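Local atomic coordinates of ripening-associated protein (Musa acuminata, PDB entry 4PIT), a protein that binds mannose-containing carbohydrates, such as dimannose, as a jacalin-related lectin. Residues Glu71-Tyr83 with Thr107-Ile121. The protein carries 1 engineered substitution. Sequence-based numbering, arbitrary orientation.
Sequences EYLVGMAGEVANY and TGGTPFSLPIAAGKI. With MAN (alpha-D-mannopyranose), chain G; GOL (glycerol), chain L.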
loop_
_atom_site.group_PDB
_atom_site.type_symbol
_atom_site.label_atom_id
_atom_site.label_comp_id
_atom_site.label_asym_id
_atom_site.label_seq_id
_atom_site.Cartn_x
_atom_site.Cartn_y
_atom_site.Cartn_z
ATOM N N GLU B 71 -0.694 19.921 8.422
ATOM C CA GLU B 71 0.179 18.762 8.260
ATOM C C GLU B 71 -0.668 17.510 8.307
ATOM O O GLU B 71 -1.532 17.384 9.179
ATOM C CB GLU B 71 1.238 18.733 9.358
ATOM C CG GLU B 71 2.339 17.702 9.135
ATOM C CD GLU B 71 3.408 17.645 10.212
ATOM O OE1 GLU B 71 3.214 18.263 11.286
ATOM O OE2 GLU B 71 4.433 16.962 9.987
ATOM N N TYR B 72 -0.413 16.597 7.375
ATOM C CA TYR B 72 -1.177 15.351 7.319
ATOM C C TYR B 72 -0.287 14.197 6.963
ATOM O O TYR B 72 0.782 14.387 6.379
ATOM C CB TYR B 72 -2.337 15.453 6.314
ATOM C CG TYR B 72 -1.984 16.203 5.056
ATOM C CD1 TYR B 72 -1.412 15.554 3.973
ATOM C CD2 TYR B 72 -2.240 17.567 4.941
ATOM C CE1 TYR B 72 -1.036 16.253 2.825
ATOM C CE2 TYR B 72 -1.875 18.276 3.798
ATOM C CZ TYR B 72 -1.290 17.611 2.734
ATOM O OH TYR B 72 -0.946 18.298 1.590
ATOM N N LEU B 73 -0.742 12.971 7.313
ATOM C CA LEU B 73 0.018 11.753 7.044
ATOM C C LEU B 73 -0.142 11.325 5.605
ATOM O O LEU B 73 -1.263 11.111 5.146
ATOM C CB LEU B 73 -0.438 10.613 7.986
ATOM C CG LEU B 73 -0.147 10.881 9.476
ATOM C CD1 LEU B 73 -1.034 10.005 10.368
ATOM C CD2 LEU B 73 1.371 10.690 9.792
ATOM N N VAL B 74 0.975 11.204 4.876
ATOM C CA VAL B 74 0.912 10.866 3.446
ATOM C C VAL B 74 1.719 9.619 3.098
ATOM O O VAL B 74 1.901 9.297 1.913
ATOM C CB VAL B 74 1.354 12.051 2.544
ATOM C CG1 VAL B 74 0.396 13.219 2.690
ATOM C CG2 VAL B 74 2.824 12.458 2.778
ATOM N N GLY B 75 2.209 8.922 4.112
ATOM C CA GLY B 75 2.965 7.722 3.846
ATOM C C GLY B 75 3.177 6.924 5.104
ATOM O O GLY B 75 3.225 7.483 6.202
ATOM N N MET B 76 3.382 5.626 4.924
ATOM C CA MET B 76 3.663 4.702 6.007
ATOM C C MET B 76 4.579 3.626 5.475
ATOM O O MET B 76 4.374 3.168 4.339
ATOM C CB MET B 76 2.353 4.091 6.563
ATOM C CG MET B 76 2.579 3.202 7.800
ATOM S SD MET B 76 1.026 2.648 8.529
ATOM C CE MET B 76 0.524 1.448 7.322
ATOM N N ALA B 77 5.545 3.177 6.273
ATOM C CA ALA B 77 6.422 2.100 5.833
ATOM C C ALA B 77 6.994 1.396 7.037
ATOM O O ALA B 77 6.914 1.894 8.153
ATOM C CB ALA B 77 7.548 2.651 4.953
ATOM N N GLY B 78 7.598 0.244 6.814
ATOM C CA GLY B 78 8.229 -0.448 7.926
ATOM C C GLY B 78 8.667 -1.818 7.529
ATOM O O GLY B 78 8.925 -2.071 6.346
ATOM N N GLU B 79 8.777 -2.708 8.532
ATOM C CA GLU B 79 9.215 -4.081 8.356
ATOM C C GLU B 79 8.373 -5.009 9.174
ATOM O O GLU B 79 8.055 -4.684 10.329
ATOM C CB GLU B 79 10.661 -4.257 8.826
ATOM C CG GLU B 79 11.671 -3.352 8.151
ATOM C CD GLU B 79 12.438 -3.987 7.016
ATOM O OE1 GLU B 79 12.385 -5.230 6.883
ATOM O OE2 GLU B 79 13.141 -3.244 6.294
ATOM N N VAL B 80 7.993 -6.140 8.575
ATOM C CA VAL B 80 7.260 -7.215 9.263
ATOM C C VAL B 80 8.311 -8.214 9.694
ATOM O O VAL B 80 9.045 -8.744 8.846
ATOM C CB VAL B 80 6.158 -7.835 8.391
ATOM C CG1 VAL B 80 5.508 -9.011 9.108
ATOM C CG2 VAL B 80 5.117 -6.769 8.033
ATOM N N ALA B 81 8.417 -8.448 11.008
ATOM C CA ALA B 81 9.486 -9.285 11.564
ATOM C C ALA B 81 8.971 -10.451 12.340
ATOM O O ALA B 81 7.852 -10.442 12.835
ATOM C CB ALA B 81 10.343 -8.441 12.484
ATOM N N ASN B 82 9.832 -11.466 12.494
ATOM C CA ASN B 82 9.569 -12.612 13.353
ATOM C C ASN B 82 10.235 -12.305 14.652
ATOM O O ASN B 82 11.438 -12.064 14.652
ATOM C CB ASN B 82 10.207 -13.868 12.752
ATOM C CG ASN B 82 9.529 -14.339 11.506
ATOM O OD1 ASN B 82 8.306 -14.449 11.455
ATOM N ND2 ASN B 82 10.314 -14.586 10.461
ATOM N N TYR B 83 9.489 -12.230 15.736
ATOM C CA TYR B 83 10.071 -11.854 17.015
ATOM C C TYR B 83 9.349 -12.591 18.128
ATOM O O TYR B 83 8.136 -12.513 18.241
ATOM C CB TYR B 83 9.970 -10.325 17.194
ATOM C CG TYR B 83 10.606 -9.801 18.464
ATOM C CD1 TYR B 83 11.984 -9.617 18.556
ATOM C CD2 TYR B 83 9.822 -9.413 19.549
ATOM C CE1 TYR B 83 12.561 -9.031 19.688
ATOM C CE2 TYR B 83 10.388 -8.866 20.690
ATOM C CZ TYR B 83 11.756 -8.663 20.750
ATOM O OH TYR B 83 12.285 -8.117 21.892
ATOM N N THR B 107 14.111 -4.265 14.408
ATOM C CA THR B 107 14.142 -5.608 13.860
ATOM C C THR B 107 13.640 -5.602 12.422
ATOM O O THR B 107 12.507 -5.210 12.139
ATOM C CB THR B 107 13.342 -6.583 14.737
ATOM O OG1 THR B 107 13.795 -6.507 16.096
ATOM C CG2 THR B 107 13.462 -8.043 14.247
ATOM N N GLY B 108 14.504 -6.055 11.525
ATOM C CA GLY B 108 14.173 -6.144 10.120
ATOM C C GLY B 108 13.464 -7.440 9.819
ATOM O O GLY B 108 13.430 -8.365 10.644
ATOM N N GLY B 109 12.916 -7.522 8.623
ATOM C CA GLY B 109 12.255 -8.725 8.166
ATOM C C GLY B 109 11.830 -8.576 6.723
ATOM O O GLY B 109 12.672 -8.609 5.812
ATOM N N THR B 110 10.528 -8.427 6.511
ATOM C CA THR B 110 9.990 -8.237 5.166
ATOM C C THR B 110 9.563 -6.797 5.061
ATOM O O THR B 110 8.622 -6.414 5.767
ATOM C CB THR B 110 8.813 -9.185 4.900
ATOM O OG1 THR B 110 9.233 -10.540 5.123
ATOM C CG2 THR B 110 8.272 -9.053 3.467
ATOM N N PRO B 111 10.207 -5.959 4.236
ATOM C CA PRO B 111 9.761 -4.572 4.165
ATOM C C PRO B 111 8.385 -4.386 3.547
ATOM O O PRO B 111 7.946 -5.163 2.715
ATOM C CB PRO B 111 10.796 -3.890 3.268
ATOM C CG PRO B 111 11.487 -4.960 2.560
ATOM C CD PRO B 111 11.382 -6.221 3.374
ATOM N N PHE B 112 7.727 -3.296 3.931
ATOM C CA PHE B 112 6.511 -2.851 3.279
ATOM C C PHE B 112 6.594 -1.347 3.148
ATOM O O PHE B 112 7.282 -0.679 3.939
ATOM C CB PHE B 112 5.232 -3.281 4.005
ATOM C CG PHE B 112 4.974 -2.569 5.309
ATOM C CD1 PHE B 112 5.504 -3.053 6.497
ATOM C CD2 PHE B 112 4.161 -1.439 5.354
ATOM C CE1 PHE B 112 5.280 -2.379 7.711
ATOM C CE2 PHE B 112 3.927 -0.772 6.568
ATOM C CZ PHE B 112 4.457 -1.260 7.737
ATOM N N SER B 113 5.882 -0.811 2.181
ATOM C CA SER B 113 5.874 0.624 1.976
ATOM C C SER B 113 4.597 1.073 1.357
ATOM O O SER B 113 4.090 0.419 0.415
ATOM C CB SER B 113 7.040 1.054 1.096
ATOM O OG SER B 113 7.054 0.345 -0.137
ATOM N N LEU B 114 4.085 2.217 1.857
ATOM C CA LEU B 114 2.902 2.815 1.325
ATOM C C LEU B 114 3.145 4.259 0.936
ATOM O O LEU B 114 2.807 5.179 1.692
ATOM C CB LEU B 114 1.701 2.680 2.286
ATOM C CG LEU B 114 0.396 3.220 1.754
ATOM C CD1 LEU B 114 -0.146 2.337 0.620
ATOM C CD2 LEU B 114 -0.617 3.344 2.888
ATOM N N PRO B 115 3.738 4.496 -0.255
ATOM C CA PRO B 115 3.803 5.871 -0.763
ATOM C C PRO B 115 2.419 6.261 -1.273
ATOM O O PRO B 115 1.739 5.423 -1.841
ATOM C CB PRO B 115 4.838 5.794 -1.890
ATOM C CG PRO B 115 5.031 4.389 -2.184
ATOM C CD PRO B 115 4.210 3.523 -1.269
ATOM N N ILE B 116 1.951 7.468 -0.978
ATOM C CA ILE B 116 0.622 7.904 -1.404
ATOM C C ILE B 116 0.829 9.084 -2.360
ATOM O O ILE B 116 1.128 10.202 -1.925
ATOM C CB ILE B 116 -0.350 8.229 -0.235
ATOM C CG1 ILE B 116 -0.450 7.063 0.795
ATOM C CG2 ILE B 116 -1.763 8.551 -0.793
ATOM C CD1 ILE B 116 -1.077 7.441 2.059
ATOM N N ALA B 117 0.718 8.826 -3.659
ATOM C CA ALA B 117 0.901 9.866 -4.672
ATOM C C ALA B 117 -0.211 10.916 -4.583
ATOM O O ALA B 117 0.034 12.106 -4.831
ATOM C CB ALA B 117 0.937 9.255 -6.065
ATOM N N ALA B 118 -1.435 10.483 -4.276
ATOM C CA ALA B 118 -2.574 11.388 -4.098
ATOM C C ALA B 118 -3.479 10.828 -3.026
ATOM O O ALA B 118 -4.017 9.734 -3.145
ATOM C CB ALA B 118 -3.330 11.581 -5.417
ATOM N N GLY B 119 -3.539 11.544 -1.917
ATOM C CA GLY B 119 -4.375 11.160 -0.794
ATOM C C GLY B 119 -3.650 11.300 0.516
ATOM O O GLY B 119 -2.481 11.682 0.569
ATOM N N LYS B 120 -4.338 10.932 1.584
ATOM C CA LYS B 120 -3.764 11.013 2.918
ATOM C C LYS B 120 -4.425 9.963 3.809
ATOM O O LYS B 120 -5.483 9.416 3.469
ATOM C CB LYS B 120 -3.961 12.417 3.522
ATOM C CG LYS B 120 -5.443 12.794 3.758
ATOM C CD LYS B 120 -5.502 14.211 4.376
ATOM C CE LYS B 120 -6.839 14.844 4.101
ATOM N NZ LYS B 120 -7.798 14.547 5.190
ATOM N N ILE B 121 -3.754 9.675 4.924
ATOM C CA ILE B 121 -4.268 8.711 5.898
ATOM C C ILE B 121 -5.310 9.374 6.750
ATOM O O ILE B 121 -5.062 10.466 7.306
ATOM C CB ILE B 121 -3.094 8.167 6.738
ATOM C CG1 ILE B 121 -2.236 7.273 5.803
ATOM C CG2 ILE B 121 -3.600 7.398 7.978
ATOM C CD1 ILE B 121 -0.833 7.007 6.359
HETATM C C1 MAN G . 13.734 -7.616 24.679
HETATM C C2 MAN G . 14.424 -6.252 24.565
HETATM C C3 MAN G . 15.774 -6.265 25.281
HETATM C C4 MAN G . 15.624 -6.760 26.716
HETATM C C5 MAN G . 14.942 -8.125 26.696
HETATM C C6 MAN G . 14.708 -8.729 28.060
HETATM O O1 MAN G . 14.400 -8.555 23.885
HETATM O O2 MAN G . 13.558 -5.281 25.139
HETATM O O3 MAN G . 16.377 -4.975 25.254
HETATM O O4 MAN G . 16.899 -6.841 27.347
HETATM O O5 MAN G . 13.661 -8.018 26.051
HETATM O O6 MAN G . 14.503 -10.130 27.953
HETATM C C1 GOL L . -4.476 12.680 9.146
HETATM O O1 GOL L . -3.559 12.652 8.056
HETATM C C2 GOL L . -5.345 13.920 9.137
HETATM O O2 GOL L . -5.754 14.242 7.806
HETATM C C3 GOL L . -6.561 13.836 10.033
HETATM O O3 GOL L . -7.172 12.551 10.013
HETATM O O HOH W 1 3.950 9.189 0.306
HETATM O O HOH W 2 12.482 -10.874 11.119
#
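Phe112 lies against the backbone of Ala77 and Gly78, where strands 73-83 and 110-116 run antiparallel. Its CG sits between its own backbone N and carbonyl carbon (chi1 71°), which swings the ring from CB across to the neighbouring strand. CG and CD2 lie near Gly78 N, CD1 meets Gly78 C, and CE1 comes to 3.4 Å from that same carbon. CZ and CE2 reach the peptide joining Ala77 to Gly78, so that Gly78 N stands 3.5 Å above the ring, over its centre. Val80 CG2 comes obliquely to CD1 and Met76 CE to CE2; Trp10 stacks on the ring from outside the pair. Gly78 and Phe112 are also a hydrogen-bonded pair, with Gly78 N to Phe112 O and Phe112 N to Gly78 O both 3.0 Å.

Among the side chains of Ala77, Pro111 and Ser113, Glu79 bends at chi2 (-98°), bringing OE1 2.9 Å from Gly109 N, which meets it from above the carboxylate plane. This bond ties the backbone at Gly109, where the chain comes up to strand 110-116, to Glu79. Beyond it, Ala81 CB touches Thr107 CG2 at 3.6 Å, and Asp35 holds Thr107 OG1 with its backbone O and Tyr83 OH with its carboxylate OD2. After the corner at Ala117, Ile121 N donates to Leu73 O (2.9 Å), joining a second sheet. Such four-stranded antiparallel sheets build the jacalin-type beta-prism, with Tyr83 at a glycan pocket.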